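Periplasmic binding protein (Veillonella parvula, PDB 4N01) probably binds a solute in the cleft between two alpha/beta lobes and hands it to an ABC-type importer, as solute-binding proteins of this family do. Local coordinates at residues Glu93-Pro98 with Asn274-Asp279; Asp143-Ile146 with Asn151-Ile154; Ile213-Asp218 with Val309-Ile314; Asn231-Ile236 with Lys325-Glu330; Glu287-Lys290 with Gln294-Asp297. All blocks are in the same frame, centred on the assembly; numbering follows the deposited sequence.

Contact 1 (Glu93-Pro98 with Asn274-Asp279); sequences EEEIYP and NSIRND
Glu-95 and Ile-276 make the close side of this small surface contact, which buries only 94 Å² over both segments. Glu-95 OE1 lies 4.1 Å from CB of Ile-276 and about as far from its CG2, a polar-on-apolar touch with no hydrogen bond across the segments. The two side chains cross at about a right angle. With CG of Glu-95 anti to the backbone N (chi1 -178°), the extended chain carries OE1 to the opposite loop. Confidence is limited, because Glu-95 was modelled in two conformers and Ile-276 is poorly ordered. The loops follow strands 86-90 and 266-270 of two separate parallel sheets, and they approach each other across what is probably the interlobe cleft of a periplasmic binding protein. Beyond the direct touch the link runs through a water, which accepts from Glu-95 N at 3.0 Å and donates weakly to Asn-274 O; Asn-274 and Ile-276 are exposed and form the solvent side. The loop 274-279 is shaped by a type I beta turn in which Asn-278 N bonds to Ser-275 O at 3.1 Å. From outside the contact, Arg-319 NH2 donates to Glu-95 O, and Glu-94 OE1 probably bonds to Ser-312 OG.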
# COMPACT_ATOMS: atom_id res chain seq x y z
N GLU A 93 -9.99 5.42 1.81
CA GLU A 93 -10.50 4.32 0.97
C GLU A 93 -11.16 3.19 1.75
O GLU A 93 -12.00 2.46 1.22
CB GLU A 93 -9.36 3.70 0.14
CG GLU A 93 -8.75 4.64 -0.89
CD GLU A 93 -7.51 4.05 -1.53
OE1 GLU A 93 -7.48 2.83 -1.80
OE2 GLU A 93 -6.54 4.82 -1.75
N GLU A 94 -10.75 3.03 3.00
CA GLU A 94 -11.23 1.92 3.83
C GLU A 94 -11.04 2.31 5.29
O GLU A 94 -10.48 3.38 5.56
CB GLU A 94 -10.46 0.63 3.51
CG GLU A 94 -8.95 0.81 3.38
CD GLU A 94 -8.19 -0.51 3.15
OE1 GLU A 94 -8.01 -1.26 4.14
OE2 GLU A 94 -7.77 -0.79 2.00
N GLU A 95 -11.50 1.47 6.21
CA GLU A 95 -11.35 1.74 7.64
C GLU A 95 -9.89 2.03 7.98
O GLU A 95 -8.99 1.32 7.54
CB GLU A 95 -11.84 0.56 8.50
CG GLU A 95 -11.75 0.80 10.01
CD GLU A 95 -11.92 -0.47 10.84
OE1 GLU A 95 -11.55 -1.56 10.37
OE2 GLU A 95 -12.42 -0.37 11.99
N ILE A 96 -9.67 3.09 8.76
CA ILE A 96 -8.32 3.46 9.18
C ILE A 96 -7.76 2.32 10.03
O ILE A 96 -8.50 1.72 10.81
CB ILE A 96 -8.36 4.76 10.00
CG1 ILE A 96 -8.94 5.89 9.14
CG2 ILE A 96 -6.96 5.13 10.52
CD1 ILE A 96 -8.20 6.10 7.83
N TYR A 97 -6.49 2.00 9.85
CA TYR A 97 -5.81 1.00 10.67
C TYR A 97 -6.10 1.32 12.15
O TYR A 97 -5.80 2.42 12.62
CB TYR A 97 -4.31 1.08 10.38
CG TYR A 97 -3.49 -0.10 10.82
CD1 TYR A 97 -3.91 -1.40 10.56
CD2 TYR A 97 -2.27 0.08 11.47
CE1 TYR A 97 -3.14 -2.49 10.96
CE2 TYR A 97 -1.50 -1.00 11.86
CZ TYR A 97 -1.94 -2.28 11.61
OH TYR A 97 -1.19 -3.36 11.99
N PRO A 98 -6.71 0.37 12.87
CA PRO A 98 -7.28 0.68 14.20
C PRO A 98 -6.34 1.36 15.20
O PRO A 98 -6.80 2.26 15.90
CB PRO A 98 -7.77 -0.69 14.69
CG PRO A 98 -8.17 -1.38 13.42
CD PRO A 98 -7.10 -0.98 12.42
N ASN A 274 -16.99 -1.94 3.55
CA ASN A 274 -16.91 -0.80 4.46
C ASN A 274 -16.38 -1.14 5.86
O ASN A 274 -15.62 -0.38 6.45
CB ASN A 274 -18.28 -0.13 4.60
CG ASN A 274 -18.96 0.07 3.26
OD1 ASN A 274 -18.33 -0.02 2.21
ND2 ASN A 274 -20.26 0.36 3.30
N SER A 275 -16.80 -2.29 6.37
CA SER A 275 -16.40 -2.73 7.71
C SER A 275 -15.62 -4.04 7.63
O SER A 275 -15.88 -4.87 6.75
CB SER A 275 -17.63 -2.89 8.59
OG SER A 275 -17.41 -3.84 9.62
N ILE A 276 -14.67 -4.23 8.54
CA ILE A 276 -13.91 -5.48 8.59
C ILE A 276 -14.81 -6.58 9.15
O ILE A 276 -14.60 -7.77 8.89
CB ILE A 276 -12.61 -5.37 9.43
CG1 ILE A 276 -11.57 -6.39 8.95
CG2 ILE A 276 -12.89 -5.50 10.93
CD1 ILE A 276 -10.91 -6.03 7.63
N ARG A 277 -15.84 -6.17 9.88
CA ARG A 277 -16.85 -7.09 10.42
C ARG A 277 -17.76 -7.60 9.31
O ARG A 277 -18.69 -8.37 9.57
CB ARG A 277 -17.69 -6.40 11.49
CG ARG A 277 -16.92 -5.98 12.71
CD ARG A 277 -17.81 -5.20 13.66
NE ARG A 277 -17.04 -4.48 14.66
CZ ARG A 277 -17.45 -3.39 15.29
NH1 ARG A 277 -18.65 -2.88 15.03
NH2 ARG A 277 -16.67 -2.81 16.17
N ASN A 278 -17.50 -7.17 8.09
CA ASN A 278 -18.31 -7.56 6.95
C ASN A 278 -17.41 -8.08 5.83
O ASN A 278 -16.60 -7.33 5.27
CB ASN A 278 -19.16 -6.38 6.48
CG ASN A 278 -20.08 -6.74 5.34
OD1 ASN A 278 -19.63 -6.93 4.21
ND2 ASN A 278 -21.38 -6.80 5.61
N ASP A 279 -17.52 -9.36 5.52
CA ASP A 279 -16.73 -9.92 4.43
C ASP A 279 -17.63 -10.26 3.24
O ASP A 279 -17.34 -11.17 2.48
CB ASP A 279 -15.92 -11.14 4.90
CG ASP A 279 -16.80 -12.34 5.21
OD1 ASP A 279 -18.00 -12.16 5.48
OD2 ASP A 279 -16.27 -13.48 5.18
O HOH W 1 -13.06 -0.82 5.01

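Contact 2 (Asp143-Ile146 with Asn151-Ile154); sequences DKMI and NIWI
Ile-152 meets Met-145, a selenomethionine, and Ile-146 inside the beta-alpha-beta unit made of strand 127-129, helix 142-147 and strand 151-153. The direct packing is apolar throughout: no hydrogen bond crosses the segments, and of the 123 Å² buried between them Ile-152 contributes more than half. Both helix side chains cross that of Ile-152 at about a right angle, and its terminal methyl does the touching. Ile-152 CD1 reaches the helix because CG1 stands anti to the carbonyl carbon (chi1 -56°) and the chain continues extended from there. Backbones come nearest at the short connection, where the CA atoms of Ile-146 and Asn-151 are 6.7 Å apart.

Polar interactions belong to the strand's other neighbours. Asn-151 and Trp-153 bond by their backbones to strand 127-129, its neighbour in the five-stranded parallel sheet, in which 151-153 is an outermost strand, while Ile-152 O accepts from Trp-46 NE1. Phe-135 adds to the apolar surroundings by touching both Met-145 and Ile-152.

Two approaches converge on the one methyl: Met-145 SE stands 4.0 Å from Ile-152 CD1, and Ile-146 CG1 lies at the same 4.0 Å from Ile-152 CD1.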
# COMPACT_ATOMS: atom_id res chain seq x y z
N ASP A 143 2.54 21.23 -10.46
CA ASP A 143 3.09 22.54 -10.81
C ASP A 143 2.33 23.69 -10.14
O ASP A 143 2.92 24.73 -9.83
CB ASP A 143 3.11 22.73 -12.33
CG ASP A 143 1.72 22.93 -12.92
OD1 ASP A 143 1.29 24.10 -13.06
OD2 ASP A 143 1.05 21.92 -13.23
N LYS A 144 1.03 23.50 -9.90
CA LYS A 144 0.23 24.51 -9.22
C LYS A 144 0.63 24.63 -7.75
O LYS A 144 0.77 25.72 -7.23
CB LYS A 144 -1.26 24.20 -9.34
CG LYS A 144 -1.85 24.48 -10.71
CD LYS A 144 -3.34 24.14 -10.72
CE LYS A 144 -3.93 24.20 -12.12
NZ LYS A 144 -5.23 23.46 -12.21
N MSE A 145 0.81 23.48 -7.10
CA MSE A 145 1.28 23.45 -5.72
C MSE A 145 2.68 24.05 -5.60
O MSE A 145 2.96 24.84 -4.70
CB MSE A 145 1.32 22.02 -5.21
CG MSE A 145 -0.01 21.33 -5.15
SE MSE A 145 0.23 19.67 -4.18
CE MSE A 145 -1.59 18.98 -4.33
N ILE A 146 3.55 23.64 -6.51
CA ILE A 146 4.92 24.14 -6.51
C ILE A 146 4.96 25.66 -6.71
O ILE A 146 5.78 26.34 -6.09
CB ILE A 146 5.78 23.36 -7.54
CG1 ILE A 146 5.84 21.89 -7.12
CG2 ILE A 146 7.16 23.94 -7.66
CD1 ILE A 146 6.48 20.95 -8.15
N ASN A 151 6.00 21.96 -0.75
CA ASN A 151 6.94 20.85 -0.98
C ASN A 151 6.17 19.55 -1.16
O ASN A 151 5.32 19.21 -0.34
CB ASN A 151 7.90 20.72 0.21
CG ASN A 151 8.88 21.89 0.30
OD1 ASN A 151 9.42 22.33 -0.72
ND2 ASN A 151 9.10 22.40 1.51
N ILE A 152 6.48 18.80 -2.22
CA ILE A 152 5.79 17.55 -2.49
C ILE A 152 6.75 16.39 -2.31
O ILE A 152 7.87 16.42 -2.83
CB ILE A 152 5.25 17.50 -3.93
CG1 ILE A 152 4.33 18.70 -4.19
CG2 ILE A 152 4.49 16.20 -4.17
CD1 ILE A 152 3.84 18.80 -5.63
N TRP A 153 6.32 15.37 -1.59
CA TRP A 153 7.14 14.18 -1.37
C TRP A 153 6.30 12.95 -1.62
O TRP A 153 5.18 12.86 -1.13
CB TRP A 153 7.65 14.13 0.07
CG TRP A 153 8.44 12.89 0.35
CD1 TRP A 153 9.72 12.64 -0.03
CD2 TRP A 153 8.00 11.73 1.07
NE1 TRP A 153 10.11 11.40 0.40
CE2 TRP A 153 9.07 10.82 1.08
CE3 TRP A 153 6.80 11.38 1.70
CZ2 TRP A 153 8.98 9.57 1.71
CZ3 TRP A 153 6.71 10.15 2.32
CH2 TRP A 153 7.80 9.26 2.32
N ILE A 154 6.85 11.99 -2.36
CA ILE A 154 6.14 10.75 -2.64
C ILE A 154 7.02 9.56 -2.25
O ILE A 154 8.19 9.51 -2.65
CB ILE A 154 5.81 10.63 -4.15
CG1 ILE A 154 4.89 11.79 -4.56
CG2 ILE A 154 5.16 9.28 -4.46
CD1 ILE A 154 4.71 11.90 -6.06

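Contact 3 (Ile213-Asp218 with Val309-Ile314); sequences IYDSED and VKLSEI
Asp-215 carries a carboxylate whose two oxygens are engaged by different groups. Ser-216 OG donates at 2.8 Å to Asp-215 OD2, which accepts through its anti lone pair, the one pointing away from the other oxygen. Asp-215 OD1 is hydrogen-bonded to Tyr-272 OH and also rests 4.2 Å from Leu-311 CD1, the point where this polar group meets the opposite segment. These bonds help fix the rotation of the carboxylate, whose carbon CG stands anti to the backbone N (chi1 177°). Deeper in, the contact becomes apolar: Ile-213 CG2 lies 4.3 Å from Ile-314 CD1. Trp-251 of strand 251-253 touches Ile-213, Asp-215, Leu-311 and Ile-314 alike, so its side chain is a shared neighbour of all four in a contact that buries just 88 Å² directly.

Each segment is also braced internally. Tyr-214 OH donates to Glu-217 OE1 at 2.8 Å, meeting it on the anti side but 29° out of the carboxylate plane. At the start of the weakly bonded helix 311-314, Lys-310 N gives a nearly straight bond to Glu-313 OE1 (2.9 Å), arriving from above that carboxylate's plane, and Glu-313 N returns one to Lys-310 O.

Parallel strands 209-214 and 306-309 flank strand 266-270, and both segments include their C-terminal ends and run on beyond them. A sodium ion about 4 Å from the Leu-311 side chain and a glycerol, probably from crystallisation, about 4 Å from the Asp-215 side chain may mark a pocket, consistent with the ligand cleft of a two-lobed periplasmic binding protein.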
# COMPACT_ATOMS: atom_id res chain seq x y z
N ILE A 213 -3.35 -13.20 -6.93
CA ILE A 213 -4.07 -12.10 -6.31
C ILE A 213 -5.26 -11.68 -7.18
O ILE A 213 -5.09 -11.29 -8.34
CB ILE A 213 -3.16 -10.88 -6.06
CG1 ILE A 213 -2.04 -11.26 -5.09
CG2 ILE A 213 -3.99 -9.75 -5.49
CD1 ILE A 213 -0.80 -11.77 -5.75
N TYR A 214 -6.46 -11.75 -6.62
CA TYR A 214 -7.68 -11.44 -7.35
C TYR A 214 -8.23 -10.13 -6.79
O TYR A 214 -8.77 -10.09 -5.68
CB TYR A 214 -8.68 -12.59 -7.20
CG TYR A 214 -10.05 -12.40 -7.82
CD1 TYR A 214 -10.34 -12.91 -9.08
CD2 TYR A 214 -11.07 -11.76 -7.13
CE1 TYR A 214 -11.60 -12.76 -9.65
CE2 TYR A 214 -12.33 -11.61 -7.68
CZ TYR A 214 -12.59 -12.11 -8.94
OH TYR A 214 -13.85 -11.96 -9.48
N ASP A 215 -8.06 -9.04 -7.54
CA ASP A 215 -8.58 -7.76 -7.09
C ASP A 215 -10.05 -7.64 -7.42
O ASP A 215 -10.87 -7.24 -6.58
CB ASP A 215 -7.84 -6.61 -7.76
CG ASP A 215 -8.41 -5.26 -7.37
OD1 ASP A 215 -7.92 -4.67 -6.39
OD2 ASP A 215 -9.37 -4.80 -8.04
N SER A 216 -10.38 -7.98 -8.66
CA SER A 216 -11.73 -7.85 -9.18
C SER A 216 -11.74 -8.48 -10.56
O SER A 216 -10.70 -8.92 -11.06
CB SER A 216 -12.12 -6.38 -9.27
OG SER A 216 -11.16 -5.66 -10.02
N GLU A 217 -12.90 -8.52 -11.20
CA GLU A 217 -12.96 -8.99 -12.57
C GLU A 217 -13.98 -8.20 -13.37
O GLU A 217 -14.96 -7.70 -12.82
CB GLU A 217 -13.24 -10.49 -12.66
CG GLU A 217 -14.66 -10.89 -12.27
CD GLU A 217 -14.95 -12.37 -12.53
OE1 GLU A 217 -14.33 -13.24 -11.87
OE2 GLU A 217 -15.80 -12.67 -13.40
N ASP A 218 -13.73 -8.07 -14.66
CA ASP A 218 -14.68 -7.47 -15.59
C ASP A 218 -14.47 -8.25 -16.87
O ASP A 218 -13.85 -7.75 -17.82
CB ASP A 218 -14.37 -5.98 -15.79
CG ASP A 218 -15.57 -5.20 -16.29
OD1 ASP A 218 -16.71 -5.58 -15.95
OD2 ASP A 218 -15.38 -4.21 -17.03
N VAL A 309 -7.81 -10.25 1.98
CA VAL A 309 -6.96 -9.12 2.39
C VAL A 309 -7.65 -7.81 2.08
O VAL A 309 -8.58 -7.76 1.28
CB VAL A 309 -5.60 -9.10 1.65
CG1 VAL A 309 -4.78 -10.35 1.96
CG2 VAL A 309 -5.80 -8.92 0.13
N LYS A 310 -7.18 -6.75 2.73
CA LYS A 310 -7.50 -5.40 2.29
C LYS A 310 -6.35 -4.94 1.41
O LYS A 310 -5.20 -5.34 1.64
CB LYS A 310 -7.62 -4.45 3.48
CG LYS A 310 -8.69 -4.86 4.48
CD LYS A 310 -10.07 -4.83 3.84
CE LYS A 310 -10.50 -3.39 3.60
NZ LYS A 310 -11.87 -3.31 2.96
N LEU A 311 -6.65 -4.12 0.42
CA LEU A 311 -5.62 -3.61 -0.48
C LEU A 311 -4.53 -2.86 0.29
O LEU A 311 -3.36 -2.90 -0.08
CB LEU A 311 -6.26 -2.70 -1.53
CG LEU A 311 -5.38 -2.25 -2.69
CD1 LEU A 311 -5.02 -3.44 -3.56
CD2 LEU A 311 -6.09 -1.17 -3.50
N SER A 312 -4.92 -2.18 1.37
CA SER A 312 -3.98 -1.44 2.21
C SER A 312 -2.91 -2.33 2.84
O SER A 312 -1.84 -1.84 3.22
CB SER A 312 -4.73 -0.71 3.32
OG SER A 312 -5.32 -1.65 4.20
N GLU A 313 -3.21 -3.62 2.96
CA GLU A 313 -2.32 -4.58 3.59
C GLU A 313 -1.22 -5.07 2.67
O GLU A 313 -0.16 -5.49 3.14
CB GLU A 313 -3.12 -5.80 4.08
CG GLU A 313 -3.97 -5.50 5.32
CD GLU A 313 -4.86 -6.67 5.72
OE1 GLU A 313 -5.30 -7.43 4.83
OE2 GLU A 313 -5.12 -6.82 6.93
N ILE A 314 -1.47 -5.02 1.37
CA ILE A 314 -0.51 -5.54 0.39
C ILE A 314 0.07 -4.47 -0.52
O ILE A 314 0.75 -4.78 -1.51
CB ILE A 314 -1.12 -6.68 -0.48
CG1 ILE A 314 -2.43 -6.23 -1.14
CG2 ILE A 314 -1.34 -7.93 0.35
CD1 ILE A 314 -2.97 -7.20 -2.18

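Contact 4 (Asn231-Ile236 with Lys325-Glu330); sequences NILKLI and KRLAEE
Ile-236 packs against Leu-327 and Ala-328, and its side chain can be traced outward from CB. Two branches leave that carbon. The CG2 branch, anti to the carbonyl carbon, meets the Ala-328 methyl, with Ile-236 CG2 at 4.0 Å from Ala-328 CB. The other branch starts at CG1, which sits in the crowded position between backbone N and carbonyl carbon (chi1 56°), and extends to CD1. That tip settles against the helix surface: Ile-236 CD1 is 3.7 Å from Leu-327 CB and equally 3.7 Å from the backbone N of Ala-328. The small alanine side chain allows close approach, and the CA atoms of Ile-236 and Ala-328 are only 6.0 Å apart.

Ile-236 lies between helix 228-234 and strand 238-240, so the contact joins this helix-to-strand connection to the C-terminal helix 320-332 within the second alpha/beta lobe. Helix 182-203 adds to the same packing, since Ile-199 touches both Ile-236 and Ala-328. The four-stranded parallel sheet is reached through Leu-327, which packs on Ile-307 and Val-309.

Three residues earlier, Leu-233 extends the apolar seam: its CD2 comes to 4.0 Å from Leu-327 CD1, the two side chains slanting past each other. All four touching residues are buried, and together the segments hide 162 Å². The polar backbone oxygen of Ile-236 is satisfied by His-332 NE2, farther along the C-terminal helix.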
# COMPACT_ATOMS: atom_id res chain seq x y z
N ASN A 231 6.76 -8.59 -4.25
CA ASN A 231 7.98 -8.66 -3.44
C ASN A 231 7.75 -8.93 -1.96
O ASN A 231 8.53 -9.64 -1.34
CB ASN A 231 8.81 -7.40 -3.65
CG ASN A 231 9.40 -7.36 -5.03
OD1 ASN A 231 9.71 -8.41 -5.61
ND2 ASN A 231 9.56 -6.16 -5.58
N ILE A 232 6.68 -8.38 -1.38
CA ILE A 232 6.43 -8.62 0.04
C ILE A 232 5.90 -10.04 0.27
O ILE A 232 6.23 -10.68 1.27
CB ILE A 232 5.49 -7.56 0.66
CG1 ILE A 232 4.12 -7.57 -0.04
CG2 ILE A 232 6.13 -6.19 0.55
CD1 ILE A 232 2.96 -7.59 0.89
N LEU A 233 5.10 -10.55 -0.66
CA LEU A 233 4.60 -11.92 -0.55
C LEU A 233 5.72 -12.96 -0.65
O LEU A 233 5.66 -14.01 -0.01
CB LEU A 233 3.50 -12.21 -1.60
CG LEU A 233 2.18 -11.46 -1.33
CD1 LEU A 233 1.20 -11.70 -2.48
CD2 LEU A 233 1.59 -11.91 0.01
N LYS A 234 6.76 -12.65 -1.42
CA LYS A 234 7.91 -13.55 -1.50
C LYS A 234 8.59 -13.72 -0.13
O LYS A 234 9.21 -14.76 0.14
CB LYS A 234 8.92 -13.05 -2.54
CG LYS A 234 8.48 -13.33 -3.97
CD LYS A 234 9.52 -12.89 -4.99
CE LYS A 234 9.16 -13.44 -6.38
NZ LYS A 234 9.94 -12.81 -7.48
N LEU A 235 8.46 -12.73 0.74
CA LEU A 235 9.07 -12.82 2.07
C LEU A 235 8.50 -13.95 2.94
O LEU A 235 9.16 -14.39 3.89
CB LEU A 235 8.91 -11.49 2.83
CG LEU A 235 9.65 -10.28 2.24
CD1 LEU A 235 9.25 -9.04 3.05
CD2 LEU A 235 11.16 -10.47 2.26
N ILE A 236 7.29 -14.41 2.64
CA ILE A 236 6.67 -15.49 3.42
C ILE A 236 6.43 -16.72 2.57
O ILE A 236 5.50 -17.49 2.84
CB ILE A 236 5.34 -15.06 4.09
CG1 ILE A 236 4.35 -14.53 3.04
CG2 ILE A 236 5.60 -14.03 5.19
CD1 ILE A 236 2.90 -14.37 3.59
N LYS A 325 2.18 -11.53 8.78
CA LYS A 325 2.08 -12.47 9.89
C LYS A 325 0.82 -13.34 9.73
O LYS A 325 0.89 -14.58 9.80
CB LYS A 325 2.03 -11.71 11.21
CG LYS A 325 2.12 -12.57 12.45
CD LYS A 325 2.28 -11.68 13.70
CE LYS A 325 2.48 -12.50 14.96
NZ LYS A 325 1.30 -13.33 15.30
N ARG A 326 -0.31 -12.69 9.50
CA ARG A 326 -1.59 -13.40 9.34
C ARG A 326 -1.57 -14.29 8.10
O ARG A 326 -2.04 -15.43 8.14
CB ARG A 326 -2.74 -12.40 9.25
CG ARG A 326 -4.12 -13.03 9.29
CD ARG A 326 -5.23 -11.97 9.17
NE ARG A 326 -5.50 -11.60 7.78
CZ ARG A 326 -5.23 -10.42 7.24
NH1 ARG A 326 -4.69 -9.45 7.98
NH2 ARG A 326 -5.53 -10.20 5.96
N LEU A 327 -1.03 -13.77 7.00
CA LEU A 327 -1.02 -14.49 5.74
C LEU A 327 -0.13 -15.72 5.86
O LEU A 327 -0.47 -16.78 5.36
CB LEU A 327 -0.53 -13.60 4.59
CG LEU A 327 -1.48 -12.48 4.15
CD1 LEU A 327 -0.82 -11.53 3.16
CD2 LEU A 327 -2.70 -13.07 3.53
N ALA A 328 1.00 -15.57 6.56
CA ALA A 328 1.91 -16.70 6.78
C ALA A 328 1.21 -17.81 7.55
O ALA A 328 1.44 -19.00 7.32
CB ALA A 328 3.16 -16.24 7.52
N GLU A 329 0.35 -17.42 8.49
CA GLU A 329 -0.31 -18.42 9.31
C GLU A 329 -1.35 -19.14 8.47
O GLU A 329 -1.47 -20.36 8.52
CB GLU A 329 -0.93 -17.78 10.56
CG GLU A 329 0.11 -17.22 11.52
CD GLU A 329 -0.49 -16.68 12.80
OE1 GLU A 329 -1.70 -16.39 12.82
OE2 GLU A 329 0.27 -16.54 13.79
N GLU A 330 -2.07 -18.37 7.66
CA GLU A 330 -3.13 -18.94 6.85
C GLU A 330 -2.62 -19.80 5.69
O GLU A 330 -3.22 -20.83 5.38
CB GLU A 330 -4.08 -17.82 6.36
CG GLU A 330 -5.00 -17.29 7.47
CD GLU A 330 -5.77 -16.04 7.09
OE1 GLU A 330 -5.52 -15.49 5.99
OE2 GLU A 330 -6.61 -15.58 7.90

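Contact 5 (Glu287-Lys290 with Gln294-Asp297); sequences EKIK and QLQD
In Ile-289 CG1 lies anti to the carbonyl carbon (chi1 -70°), which leaves CG2 opposite the backbone N, while Leu-295 sets CG anti to the carbonyl carbon and keeps an extended branch to CD1 (chi2 180°). Together these torsions bring Leu-295 CD1 to 4.1 Å from Ile-289 CG2, the two side chains crossing at about a right angle. The same methyl also lies 4.0 Å from Ile-289 O, so it packs against both the side chain and the backbone near the end of the helix. The two segments run side by side here: CA of Ile-289 is 7.1 Å from CA of Leu-295, and CA of Lys-290 is 7.0 Å from CA of Gln-296.

The contact folds the end of helix 280-290 against the loop leading to helix 299-303, both part of the connection between the parallel strands 266-270 and 306-309, a beta-alpha-beta crossover. Ile-289 faces the sheet through Ile-267 and Ile-269, whereas Leu-295 and Gln-294 pack on Trp-256 and Ile-260 of helix 256-262. Gln-294 NE2 additionally bonds to Glu-257 OE2.

Toward the surface the packing is less well defined. Gln-296 bends at chi2 and places its amide near the backbone oxygen of Lys-290, although the amide orientation is uncertain and two conformers were modelled. On the exposed side of the helix, Lys-290 NZ and Glu-287 OE2 form a long salt bridge of 3.8 Å.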
# COMPACT_ATOMS: atom_id res chain seq x y z
N GLU A 287 -17.80 -16.73 -4.47
CA GLU A 287 -18.90 -17.38 -5.17
C GLU A 287 -18.80 -17.17 -6.68
O GLU A 287 -19.21 -18.04 -7.46
CB GLU A 287 -20.26 -16.93 -4.62
CG GLU A 287 -20.53 -17.42 -3.20
CD GLU A 287 -20.36 -18.93 -3.04
OE1 GLU A 287 -21.03 -19.70 -3.78
OE2 GLU A 287 -19.54 -19.36 -2.19
N LYS A 288 -18.24 -16.03 -7.08
CA LYS A 288 -18.07 -15.70 -8.50
C LYS A 288 -17.02 -16.63 -9.10
O LYS A 288 -17.15 -17.08 -10.25
CB LYS A 288 -17.62 -14.24 -8.65
CG LYS A 288 -17.59 -13.71 -10.09
CD LYS A 288 -19.00 -13.51 -10.64
CE LYS A 288 -18.98 -13.09 -12.11
NZ LYS A 288 -18.12 -11.89 -12.32
N ILE A 289 -15.99 -16.94 -8.32
CA ILE A 289 -14.92 -17.82 -8.78
C ILE A 289 -15.42 -19.26 -8.84
O ILE A 289 -15.21 -19.97 -9.84
CB ILE A 289 -13.67 -17.68 -7.88
CG1 ILE A 289 -13.00 -16.31 -8.10
CG2 ILE A 289 -12.66 -18.81 -8.14
CD1 ILE A 289 -11.90 -16.00 -7.08
N LYS A 290 -16.12 -19.70 -7.79
CA LYS A 290 -16.66 -21.05 -7.74
C LYS A 290 -17.64 -21.33 -8.86
O LYS A 290 -17.77 -22.46 -9.30
CB LYS A 290 -17.38 -21.29 -6.41
CG LYS A 290 -16.49 -21.39 -5.18
CD LYS A 290 -17.39 -21.60 -3.97
CE LYS A 290 -16.65 -22.10 -2.75
NZ LYS A 290 -17.62 -22.58 -1.73
N GLN A 294 -14.70 -22.69 -15.92
CA GLN A 294 -13.34 -22.74 -16.44
C GLN A 294 -12.29 -22.92 -15.34
O GLN A 294 -11.19 -23.39 -15.61
CB GLN A 294 -13.02 -21.48 -17.26
CG GLN A 294 -11.98 -21.70 -18.37
CD GLN A 294 -11.52 -20.42 -19.06
OE1 GLN A 294 -12.03 -19.33 -18.77
NE2 GLN A 294 -10.56 -20.55 -19.97
N LEU A 295 -12.64 -22.57 -14.11
CA LEU A 295 -11.66 -22.49 -13.02
C LEU A 295 -11.72 -23.67 -12.06
O LEU A 295 -11.00 -23.70 -11.05
CB LEU A 295 -11.88 -21.20 -12.23
CG LEU A 295 -11.95 -19.92 -13.07
CD1 LEU A 295 -12.18 -18.71 -12.17
CD2 LEU A 295 -10.65 -19.77 -13.87
N GLN A 296 -12.58 -24.63 -12.37
CA GLN A 296 -12.92 -25.64 -11.38
C GLN A 296 -11.83 -26.65 -11.03
O GLN A 296 -11.89 -27.29 -9.99
CB GLN A 296 -14.23 -26.36 -11.74
CG GLN A 296 -15.44 -25.73 -11.07
CD GLN A 296 -15.27 -25.53 -9.56
OE1 GLN A 296 -15.75 -24.55 -9.00
NE2 GLN A 296 -14.59 -26.48 -8.91
N ASP A 297 -10.83 -26.77 -11.89
CA ASP A 297 -9.73 -27.69 -11.61
C ASP A 297 -8.47 -27.00 -11.07
O ASP A 297 -7.46 -27.65 -10.82
CB ASP A 297 -9.43 -28.58 -12.81
CG ASP A 297 -10.58 -29.50 -13.15
OD1 ASP A 297 -11.44 -29.75 -12.27
OD2 ASP A 297 -10.63 -29.99 -14.30

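Overall arrangement
From the N terminus, contact 1 opens at 93-98, and the short-range contact 2 closes within its span, about 30 Å away between centres, in the first lobe. The chain then enters the second lobe, where 213-218 opens contact 3 and 231-236 opens contact 4. Segment 274-279 closes contact 1, probably bridging the two lobes, and contact 5 forms and closes at 287-297, within the spans of both 3 and 4. Finally 309-314 closes contact 3 and 325-330 closes contact 4. Contacts 1, 3 and 4 cross one another. Contact 3 is the hub: it touches contact 1, contact 4 through Glu-313 and Arg-326, and contact 5 through Glu-217 and Lys-288.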